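Local coordinates for protein vacuolar aminopeptidase 1 (Saccharomyces cerevisiae, PDB 5JGF) that removes N-terminal amino acids, preferably neutral or hydrophobic ones, from peptides and proteins in the vacuole as a dodecameric zinc aminopeptidase, at residues Leu99-Phe104 and Gly212-Leu218; Ile74-Arg80 and Thr283-Phe289. All blocks are in the same frame, centred on the assembly; numbering follows the deposited sequence.

In the fold
The two contacts sit on opposite sides of the chain's centre, 50 Å apart between centres and about 35 Å between nearest atoms. Contact 1 belongs to the six-stranded antiparallel sheet region, consistent with the dimerization domain of M18 peptidases, and meets two other subunits of the dodecamer. Contact 2 lies where strands 69-76 and 289-295 meet in the mixed sheet of the catalytic domain, and no other chain touches it. In sequence, contact 1 falls between the segments of contact 2. Neither contact reaches the two-zinc site, in which D262 is shared, H91 and D344 bind one ion and E299 and H438 the other, but strand 289-295 leads toward E298 and E299, and strand 86-91 ends at H91.

Contact 1 (Leu99-Phe104 and Gly212-Leu218); sequences LKPVSF and GKHCIHL
G212 and F104 open the contact, the phenylalanine CB lying near the glycine carbonyl, in the antiparallel-sheet domain that M18 peptidases probably use for dimerization. Here the loop after strand 96-99 runs against the lead-in to helix 216-226. K213 offers its carbonyl: F104 N donates to K213 O at 3.2 Å, and V102 CA makes a CA-H...O contact with the same oxygen at 3.3 Å. With V102 CG1 anti to the backbone N (chi1 176°), that methyl also rests beside this oxygen. The lysine chain leads away, its NZ bonded to P209 O. H214 follows, and its ring is engaged through both nitrogens. ND1 and S103 OG share a hydrogen bond of 2.7 Å, with the hydroxyl at the ring edge, while NE2 lies 2.8 Å from water 1, which donates to P101 O. These two links should fix the rotation of the buried imidazole, which also packs on M236 of strand 233-242. Water 2 accepts from C215 N and lies 2.8 Å from S103 OG, so that hydroxyl has partners in both the histidine and the water. The F104 ring turns its edge to C215, CD2 standing 3.7 Å from C215 N. C215 is the N-cap of the helix: its SG accepts from L218 N at 3.5 Å. Across the dodecamer interface, H361 of a second subunit is hydrogen-bonded to V102 N, and I251 of a third packs on L218. L218 closes the contact tip to tip with L99, both leaning on I134, and the two CD2 methyls are 3.7 Å apart.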
ATOM      1  N   LEU D  99      14.667 -32.975 -21.907  1.00 11.63           N
ATOM      2  CA  LEU D  99      15.895 -32.321 -22.336  1.00 14.03           C
ATOM      3  C   LEU D  99      15.471 -31.411 -23.483  1.00 14.04           C
ATOM      4  O   LEU D  99      14.597 -31.771 -24.271  1.00 13.35           O
ATOM      5  CB  LEU D  99      16.922 -33.332 -22.851  1.00 17.13           C
ATOM      6  CG  LEU D  99      18.008 -33.756 -21.865  1.00 19.32           C
ATOM      7  CD1 LEU D  99      17.387 -34.578 -20.746  1.00 21.46           C
ATOM      8  CD2 LEU D  99      19.071 -34.561 -22.595  1.00 21.32           C
ATOM      9  N   LYS D 100      16.071 -30.232 -23.574  1.00 14.77           N
ATOM     10  CA  LYS D 100      15.735 -29.308 -24.648  1.00 14.68           C
ATOM     11  C   LYS D 100      16.348 -29.801 -25.961  1.00 14.10           C
ATOM     12  O   LYS D 100      17.241 -30.646 -25.950  1.00 14.96           O
ATOM     13  CB  LYS D 100      16.252 -27.907 -24.309  1.00 14.81           C
ATOM     14  CG  LYS D 100      15.358 -27.163 -23.320  1.00 15.67           C
ATOM     15  CD  LYS D 100      16.021 -25.903 -22.792  1.00 16.38           C
ATOM     16  CE  LYS D 100      15.051 -25.090 -21.936  1.00 14.45           C
ATOM     17  NZ  LYS D 100      15.791 -24.359 -20.863  1.00 13.26           N
ATOM     18  N   PRO D 101      15.851 -29.302 -27.108  1.00 15.90           N
ATOM     19  CA  PRO D 101      16.360 -29.692 -28.430  1.00 14.15           C
ATOM     20  C   PRO D 101      17.883 -29.606 -28.433  1.00 16.02           C
ATOM     21  O   PRO D 101      18.573 -30.428 -29.039  1.00 16.17           O
ATOM     22  CB  PRO D 101      15.700 -28.678 -29.356  1.00 14.65           C
ATOM     23  CG  PRO D 101      14.353 -28.522 -28.725  1.00 15.15           C
ATOM     24  CD  PRO D 101      14.692 -28.400 -27.244  1.00 14.99           C
ATOM     25  N   VAL D 102      18.400 -28.589 -27.754  1.00 15.73           N
ATOM     26  CA  VAL D 102      19.837 -28.409 -27.595  1.00 15.67           C
ATOM     27  C   VAL D 102      19.997 -28.341 -26.079  1.00 17.41           C
ATOM     28  O   VAL D 102      19.653 -27.335 -25.461  1.00 15.22           O
ATOM     29  CB  VAL D 102      20.344 -27.085 -28.222  1.00 15.69           C
ATOM     30  CG1 VAL D 102      21.833 -26.911 -27.934  1.00 15.49           C
ATOM     31  CG2 VAL D 102      20.099 -27.085 -29.727  1.00 16.22           C
ATOM     32  N   SER D 103      20.491 -29.420 -25.477  1.00 16.35           N
ATOM     33  CA  SER D 103      20.655 -29.454 -24.026  1.00 16.52           C
ATOM     34  C   SER D 103      22.025 -28.953 -23.605  1.00 17.37           C
ATOM     35  O   SER D 103      22.295 -28.799 -22.415  1.00 14.68           O
ATOM     36  CB  SER D 103      20.470 -30.878 -23.499  1.00 17.12           C
ATOM     37  OG  SER D 103      21.590 -31.687 -23.820  1.00 16.84           O
ATOM     38  N   PHE D 104      22.884 -28.695 -24.584  1.00 17.84           N
ATOM     39  CA  PHE D 104      24.237 -28.239 -24.299  1.00 19.65           C
ATOM     40  C   PHE D 104      24.321 -26.934 -23.517  1.00 19.53           C
ATOM     41  O   PHE D 104      23.614 -25.970 -23.806  1.00 20.19           O
ATOM     42  CB  PHE D 104      25.035 -28.107 -25.605  1.00 20.99           C
ATOM     43  CG  PHE D 104      26.489 -27.774 -25.395  1.00 23.43           C
ATOM     44  CD1 PHE D 104      26.885 -26.475 -25.093  1.00 24.14           C
ATOM     45  CD2 PHE D 104      27.458 -28.770 -25.463  1.00 25.11           C
ATOM     46  CE1 PHE D 104      28.227 -26.172 -24.859  1.00 26.28           C
ATOM     47  CE2 PHE D 104      28.802 -28.479 -25.232  1.00 26.16           C
ATOM     48  CZ  PHE D 104      29.186 -27.176 -24.928  1.00 26.37           C
ATOM     49  N   GLY D 212      27.419 -31.241 -30.920  1.00 26.79           N
ATOM     50  CA  GLY D 212      27.306 -29.826 -30.630  1.00 27.21           C
ATOM     51  C   GLY D 212      25.975 -29.466 -29.998  1.00 26.92           C
ATOM     52  O   GLY D 212      25.880 -28.465 -29.287  1.00 27.99           O
ATOM     53  N   LYS D 213      24.946 -30.275 -30.247  1.00 24.52           N
ATOM     54  CA  LYS D 213      23.622 -30.015 -29.686  1.00 23.25           C
ATOM     55  C   LYS D 213      23.506 -30.546 -28.259  1.00 21.82           C
ATOM     56  O   LYS D 213      22.667 -30.095 -27.479  1.00 19.53           O
ATOM     57  CB  LYS D 213      22.537 -30.646 -30.562  1.00 25.40           C
ATOM     58  CG  LYS D 213      22.374 -29.990 -31.926  1.00 28.70           C
ATOM     59  CD  LYS D 213      21.140 -30.521 -32.639  1.00 33.58           C
ATOM     60  CE  LYS D 213      20.852 -29.753 -33.923  1.00 37.10           C
ATOM     61  NZ  LYS D 213      21.978 -29.831 -34.894  1.00 40.55           N
ATOM     62  N   HIS D 214      24.354 -31.515 -27.934  1.00 20.42           N
ATOM     63  CA  HIS D 214      24.390 -32.125 -26.611  1.00 19.93           C
ATOM     64  C   HIS D 214      25.861 -32.398 -26.336  1.00 21.76           C
ATOM     65  O   HIS D 214      26.600 -32.739 -27.255  1.00 20.63           O
ATOM     66  CB  HIS D 214      23.613 -33.441 -26.613  1.00 18.30           C
ATOM     67  CG  HIS D 214      22.201 -33.305 -27.090  1.00 18.78           C
ATOM     68  ND1 HIS D 214      21.217 -32.696 -26.341  1.00 17.37           N
ATOM     69  CD2 HIS D 214      21.616 -33.671 -28.255  1.00 18.17           C
ATOM     70  CE1 HIS D 214      20.086 -32.693 -27.025  1.00 19.08           C
ATOM     71  NE2 HIS D 214      20.300 -33.279 -28.188  1.00 19.28           N
ATOM     72  N   CYS D 215      26.294 -32.249 -25.086  1.00 23.59           N
ATOM     73  CA  CYS D 215      27.699 -32.480 -24.769  1.00 25.79           C
ATOM     74  C   CYS D 215      28.099 -33.884 -25.197  1.00 25.11           C
ATOM     75  O   CYS D 215      27.303 -34.822 -25.126  1.00 22.46           O
ATOM     76  CB  CYS D 215      27.963 -32.290 -23.274  1.00 28.98           C
ATOM     77  SG  CYS D 215      27.165 -33.498 -22.229  1.00 39.48           S
ATOM     78  N   ILE D 216      29.342 -34.016 -25.644  1.00 24.52           N
ATOM     79  CA  ILE D 216      29.858 -35.295 -26.110  1.00 24.89           C
ATOM     80  C   ILE D 216      29.747 -36.408 -25.072  1.00 24.10           C
ATOM     81  O   ILE D 216      29.549 -37.570 -25.431  1.00 25.16           O
ATOM     82  CB  ILE D 216      31.329 -35.157 -26.575  1.00 24.77           C
ATOM     83  CG1 ILE D 216      31.753 -36.426 -27.318  1.00 25.76           C
ATOM     84  CG2 ILE D 216      32.245 -34.916 -25.380  1.00 25.24           C
ATOM     85  CD1 ILE D 216      30.943 -36.689 -28.565  1.00 26.52           C
ATOM     86  N   HIS D 217      29.867 -36.062 -23.793  1.00 23.77           N
ATOM     87  CA  HIS D 217      29.761 -37.062 -22.734  1.00 22.63           C
ATOM     88  C   HIS D 217      28.381 -37.709 -22.749  1.00 22.80           C
ATOM     89  O   HIS D 217      28.257 -38.932 -22.655  1.00 23.51           O
ATOM     90  CB  HIS D 217      30.026 -36.421 -21.374  1.00 25.09           C
ATOM     91  N   LEU D 218      27.345 -36.884 -22.871  1.00 22.32           N
ATOM     92  CA  LEU D 218      25.974 -37.385 -22.906  1.00 21.63           C
ATOM     93  C   LEU D 218      25.723 -38.218 -24.160  1.00 19.95           C
ATOM     94  O   LEU D 218      25.098 -39.276 -24.090  1.00 18.30           O
ATOM     95  CB  LEU D 218      24.977 -36.222 -22.853  1.00 22.45           C
ATOM     96  CG  LEU D 218      23.489 -36.590 -22.980  1.00 25.12           C
ATOM     97  CD1 LEU D 218      23.093 -37.585 -21.891  1.00 26.20           C
ATOM     98  CD2 LEU D 218      22.638 -35.331 -22.876  1.00 27.54           C
TER
HETATM   99  O   HOH W   1      17.798 -33.407 -29.516  1.00 27.87           O
HETATM  100  O   HOH W   2      24.318 -31.589 -23.139  1.00 15.75           O

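Contact 2 (Ile74-Arg80 and Thr283-Phe289); sequences ILGKNWR and TEESDLF
W79 has CG anti to the backbone N (chi1 177°), which sends the indole alongside F289, so that one face of it takes F289 CB and the phenylalanine edge. Its CB lies near D287 O, a buried oxygen with no hydrogen-bond partner, and CD1 brings the ring edge 3.4 Å from that oxygen. NE1 bonds to G84 O and stands 3.5 Å from F289 CB, which lies over one face of the five-membered ring. Farther out, CZ2 is 3.9 Å and CH2 4.1 Å from F289 CD1, and the phenylalanine edge meets the six-membered ring in a T-shaped stack, planes at 87°. L75 CD1 lies over a face of the F289 ring, 4.0 Å from its centroid. A leucine here, with no indole, would probably leave G84 O without its donor and the F289 edge without a face to meet. Beside the aromatics, G76 N donates to L288 O at 2.8 Å and K77 N to T283 O, while G76 CA makes a CA-H...O approach to S286 O at 3.2 Å. N78 N donates to S286 O, and N78 ND2 to E285 O at 2.9 Å, coming from above that carbonyl's plane. The loop before strand 289-295 thus packs along strand 69-76 and its type I turn, G76 to W79, with L75 and F289 an antiparallel non-hydrogen-bonded pair in the mixed sheet of the M18 fold.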
ATOM      1  N   ILE D  74     -10.528 -56.195 -28.224  1.00 16.41           N
ATOM      2  CA  ILE D  74     -11.014 -57.551 -28.425  1.00 16.82           C
ATOM      3  C   ILE D  74     -12.337 -57.420 -29.168  1.00 17.51           C
ATOM      4  O   ILE D  74     -13.273 -56.789 -28.674  1.00 18.02           O
ATOM      5  CB  ILE D  74     -11.262 -58.253 -27.079  1.00 17.25           C
ATOM      6  CG1 ILE D  74     -10.011 -58.149 -26.201  1.00 16.28           C
ATOM      7  CG2 ILE D  74     -11.627 -59.719 -27.313  1.00 17.29           C
ATOM      8  CD1 ILE D  74     -10.216 -58.648 -24.782  1.00 19.28           C
ATOM      9  N   LEU D  75     -12.405 -58.011 -30.357  1.00 17.07           N
ATOM     10  CA  LEU D  75     -13.604 -57.945 -31.183  1.00 17.06           C
ATOM     11  C   LEU D  75     -14.198 -59.338 -31.367  1.00 19.24           C
ATOM     12  O   LEU D  75     -13.538 -60.237 -31.886  1.00 18.95           O
ATOM     13  CB  LEU D  75     -13.250 -57.336 -32.542  1.00 17.58           C
ATOM     14  CG  LEU D  75     -14.331 -57.217 -33.622  1.00 18.41           C
ATOM     15  CD1 LEU D  75     -15.529 -56.427 -33.109  1.00 18.53           C
ATOM     16  CD2 LEU D  75     -13.728 -56.540 -34.841  1.00 18.45           C
ATOM     17  N   GLY D  76     -15.442 -59.507 -30.937  1.00 18.92           N
ATOM     18  CA  GLY D  76     -16.092 -60.800 -31.047  1.00 19.60           C
ATOM     19  C   GLY D  76     -16.681 -61.080 -32.415  1.00 19.17           C
ATOM     20  O   GLY D  76     -17.197 -60.184 -33.079  1.00 19.28           O
ATOM     21  N   LYS D  77     -16.607 -62.339 -32.834  1.00 21.07           N
ATOM     22  CA  LYS D  77     -17.133 -62.751 -34.127  1.00 21.02           C
ATOM     23  C   LYS D  77     -18.609 -62.406 -34.266  1.00 20.11           C
ATOM     24  O   LYS D  77     -19.081 -62.095 -35.358  1.00 20.69           O
ATOM     25  CB  LYS D  77     -16.944 -64.259 -34.311  1.00 24.20           C
ATOM     26  CG  LYS D  77     -17.576 -64.818 -35.577  1.00 26.62           C
ATOM     27  CD  LYS D  77     -17.390 -66.327 -35.657  1.00 30.04           C
ATOM     28  CE  LYS D  77     -18.115 -66.913 -36.860  1.00 31.50           C
ATOM     29  NZ  LYS D  77     -18.032 -68.404 -36.877  1.00 34.44           N
ATOM     30  N   ASN D  78     -19.333 -62.448 -33.153  1.00 20.12           N
ATOM     31  CA  ASN D  78     -20.763 -62.165 -33.170  1.00 20.99           C
ATOM     32  C   ASN D  78     -21.138 -60.744 -32.772  1.00 20.24           C
ATOM     33  O   ASN D  78     -22.303 -60.459 -32.498  1.00 17.87           O
ATOM     34  CB  ASN D  78     -21.493 -63.162 -32.272  1.00 23.35           C
ATOM     35  CG  ASN D  78     -21.272 -64.593 -32.711  1.00 25.86           C
ATOM     36  OD1 ASN D  78     -21.381 -64.903 -33.896  1.00 27.21           O
ATOM     37  ND2 ASN D  78     -20.965 -65.472 -31.761  1.00 26.94           N
ATOM     38  N   TRP D  79     -20.158 -59.850 -32.748  1.00 19.84           N
ATOM     39  CA  TRP D  79     -20.435 -58.464 -32.386  1.00 19.19           C
ATOM     40  C   TRP D  79     -21.291 -57.774 -33.441  1.00 20.47           C
ATOM     41  O   TRP D  79     -21.184 -58.064 -34.634  1.00 20.85           O
ATOM     42  CB  TRP D  79     -19.126 -57.680 -32.224  1.00 19.00           C
ATOM     43  CG  TRP D  79     -19.348 -56.218 -31.926  1.00 19.21           C
ATOM     44  CD1 TRP D  79     -19.755 -55.675 -30.739  1.00 19.42           C
ATOM     45  CD2 TRP D  79     -19.220 -55.124 -32.845  1.00 19.13           C
ATOM     46  NE1 TRP D  79     -19.889 -54.312 -30.862  1.00 17.74           N
ATOM     47  CE2 TRP D  79     -19.565 -53.946 -32.143  1.00 18.54           C
ATOM     48  CE3 TRP D  79     -18.846 -55.025 -34.193  1.00 20.51           C
ATOM     49  CZ2 TRP D  79     -19.549 -52.681 -32.744  1.00 18.23           C
ATOM     50  CZ3 TRP D  79     -18.829 -53.766 -34.792  1.00 21.91           C
ATOM     51  CH2 TRP D  79     -19.178 -52.610 -34.063  1.00 21.91           C
ATOM     52  N   ARG D  80     -22.153 -56.869 -32.990  1.00 20.28           N
ATOM     53  CA  ARG D  80     -22.998 -56.087 -33.883  1.00 22.75           C
ATOM     54  C   ARG D  80     -23.100 -54.694 -33.274  1.00 21.39           C
ATOM     55  O   ARG D  80     -22.945 -54.533 -32.064  1.00 19.67           O
ATOM     56  CB  ARG D  80     -24.385 -56.727 -34.042  1.00 24.89           C
ATOM     57  CG  ARG D  80     -25.153 -56.953 -32.760  1.00 31.97           C
ATOM     58  CD  ARG D  80     -26.294 -57.941 -32.994  1.00 38.64           C
ATOM     59  NE  ARG D  80     -27.008 -58.269 -31.764  1.00 43.26           N
ATOM     60  CZ  ARG D  80     -28.004 -57.550 -31.257  1.00 46.83           C
ATOM     61  NH1 ARG D  80     -28.419 -56.452 -31.878  1.00 47.57           N
ATOM     62  NH2 ARG D  80     -28.585 -57.928 -30.126  1.00 48.25           N
ATOM     63  N   THR D 283     -13.098 -65.189 -28.877  1.00 28.66           N
ATOM     64  CA  THR D 283     -13.640 -64.299 -29.882  1.00 29.46           C
ATOM     65  C   THR D 283     -14.576 -64.981 -30.868  1.00 29.10           C
ATOM     66  O   THR D 283     -15.419 -64.326 -31.472  1.00 28.83           O
ATOM     67  CB  THR D 283     -12.499 -63.604 -30.625  1.00 30.05           C
ATOM     68  OG1 THR D 283     -11.538 -64.580 -31.046  1.00 33.53           O
ATOM     69  CG2 THR D 283     -11.813 -62.612 -29.684  1.00 30.88           C
ATOM     70  N   GLU D 284     -14.450 -66.295 -31.023  1.00 31.14           N
ATOM     71  CA  GLU D 284     -15.318 -67.033 -31.945  1.00 33.37           C
ATOM     72  C   GLU D 284     -16.754 -67.076 -31.429  1.00 32.61           C
ATOM     73  O   GLU D 284     -17.702 -67.182 -32.209  1.00 31.71           O
ATOM     74  CB  GLU D 284     -14.804 -68.466 -32.117  1.00 36.91           C
ATOM     75  CG  GLU D 284     -13.369 -68.553 -32.598  1.00 44.18           C
ATOM     76  CD  GLU D 284     -13.264 -68.698 -34.101  1.00 48.18           C
ATOM     77  OE1 GLU D 284     -13.551 -69.804 -34.606  1.00 50.72           O
ATOM     78  OE2 GLU D 284     -12.904 -67.711 -34.776  1.00 50.04           O
ATOM     79  N   GLU D 285     -16.902 -66.983 -30.111  1.00 32.98           N
ATOM     80  CA  GLU D 285     -18.211 -67.039 -29.465  1.00 35.14           C
ATOM     81  C   GLU D 285     -18.754 -65.689 -28.988  1.00 33.47           C
ATOM     82  O   GLU D 285     -19.964 -65.450 -29.005  1.00 35.80           O
ATOM     83  CB  GLU D 285     -18.134 -68.000 -28.272  1.00 40.78           C
ATOM     84  CG  GLU D 285     -18.007 -69.472 -28.656  1.00 50.05           C
ATOM     85  CD  GLU D 285     -17.305 -70.302 -27.594  1.00 55.33           C
ATOM     86  OE1 GLU D 285     -16.107 -70.608 -27.778  1.00 58.64           O
ATOM     87  OE2 GLU D 285     -17.942 -70.644 -26.575  1.00 59.01           O
ATOM     88  N   SER D 286     -17.854 -64.805 -28.578  1.00 29.30           N
ATOM     89  CA  SER D 286     -18.224 -63.492 -28.053  1.00 25.07           C
ATOM     90  C   SER D 286     -18.931 -62.530 -29.008  1.00 23.43           C
ATOM     91  O   SER D 286     -18.676 -62.526 -30.213  1.00 21.30           O
ATOM     92  CB  SER D 286     -16.972 -62.806 -27.491  1.00 25.38           C
ATOM     93  OG  SER D 286     -17.283 -61.526 -26.971  1.00 23.04           O
ATOM     94  N   ASP D 287     -19.820 -61.710 -28.450  1.00 20.65           N
ATOM     95  CA  ASP D 287     -20.547 -60.709 -29.225  1.00 20.89           C
ATOM     96  C   ASP D 287     -20.197 -59.307 -28.719  1.00 19.38           C
ATOM     97  O   ASP D 287     -20.946 -58.354 -28.927  1.00 18.27           O
ATOM     98  CB  ASP D 287     -22.062 -60.930 -29.122  1.00 21.45           C
ATOM     99  CG  ASP D 287     -22.577 -60.853 -27.694  1.00 24.81           C
ATOM    100  OD1 ASP D 287     -23.804 -60.985 -27.504  1.00 24.86           O
ATOM    101  OD2 ASP D 287     -21.766 -60.668 -26.761  1.00 24.07           O
ATOM    102  N   LEU D 288     -19.046 -59.186 -28.067  1.00 19.18           N
ATOM    103  CA  LEU D 288     -18.615 -57.898 -27.528  1.00 19.12           C
ATOM    104  C   LEU D 288     -17.414 -57.288 -28.247  1.00 19.00           C
ATOM    105  O   LEU D 288     -16.678 -57.971 -28.961  1.00 18.77           O
ATOM    106  CB  LEU D 288     -18.274 -58.046 -26.042  1.00 18.49           C
ATOM    107  CG  LEU D 288     -19.382 -58.549 -25.113  1.00 19.65           C
ATOM    108  CD1 LEU D 288     -18.798 -58.829 -23.736  1.00 21.16           C
ATOM    109  CD2 LEU D 288     -20.495 -57.522 -25.027  1.00 20.31           C
ATOM    110  N   PHE D 289     -17.238 -55.985 -28.041  1.00 18.16           N
ATOM    111  CA  PHE D 289     -16.124 -55.220 -28.597  1.00 16.85           C
ATOM    112  C   PHE D 289     -15.620 -54.473 -27.360  1.00 17.43           C
ATOM    113  O   PHE D 289     -16.312 -53.596 -26.837  1.00 17.45           O
ATOM    114  CB  PHE D 289     -16.627 -54.237 -29.664  1.00 16.24           C
ATOM    115  CG  PHE D 289     -15.532 -53.591 -30.491  1.00 17.07           C
ATOM    116  CD1 PHE D 289     -15.834 -53.013 -31.720  1.00 17.33           C
ATOM    117  CD2 PHE D 289     -14.215 -53.541 -30.036  1.00 18.91           C
ATOM    118  CE1 PHE D 289     -14.846 -52.395 -32.489  1.00 19.82           C
ATOM    119  CE2 PHE D 289     -13.217 -52.923 -30.798  1.00 19.83           C
ATOM    120  CZ  PHE D 289     -13.533 -52.350 -32.026  1.00 19.25           C
TER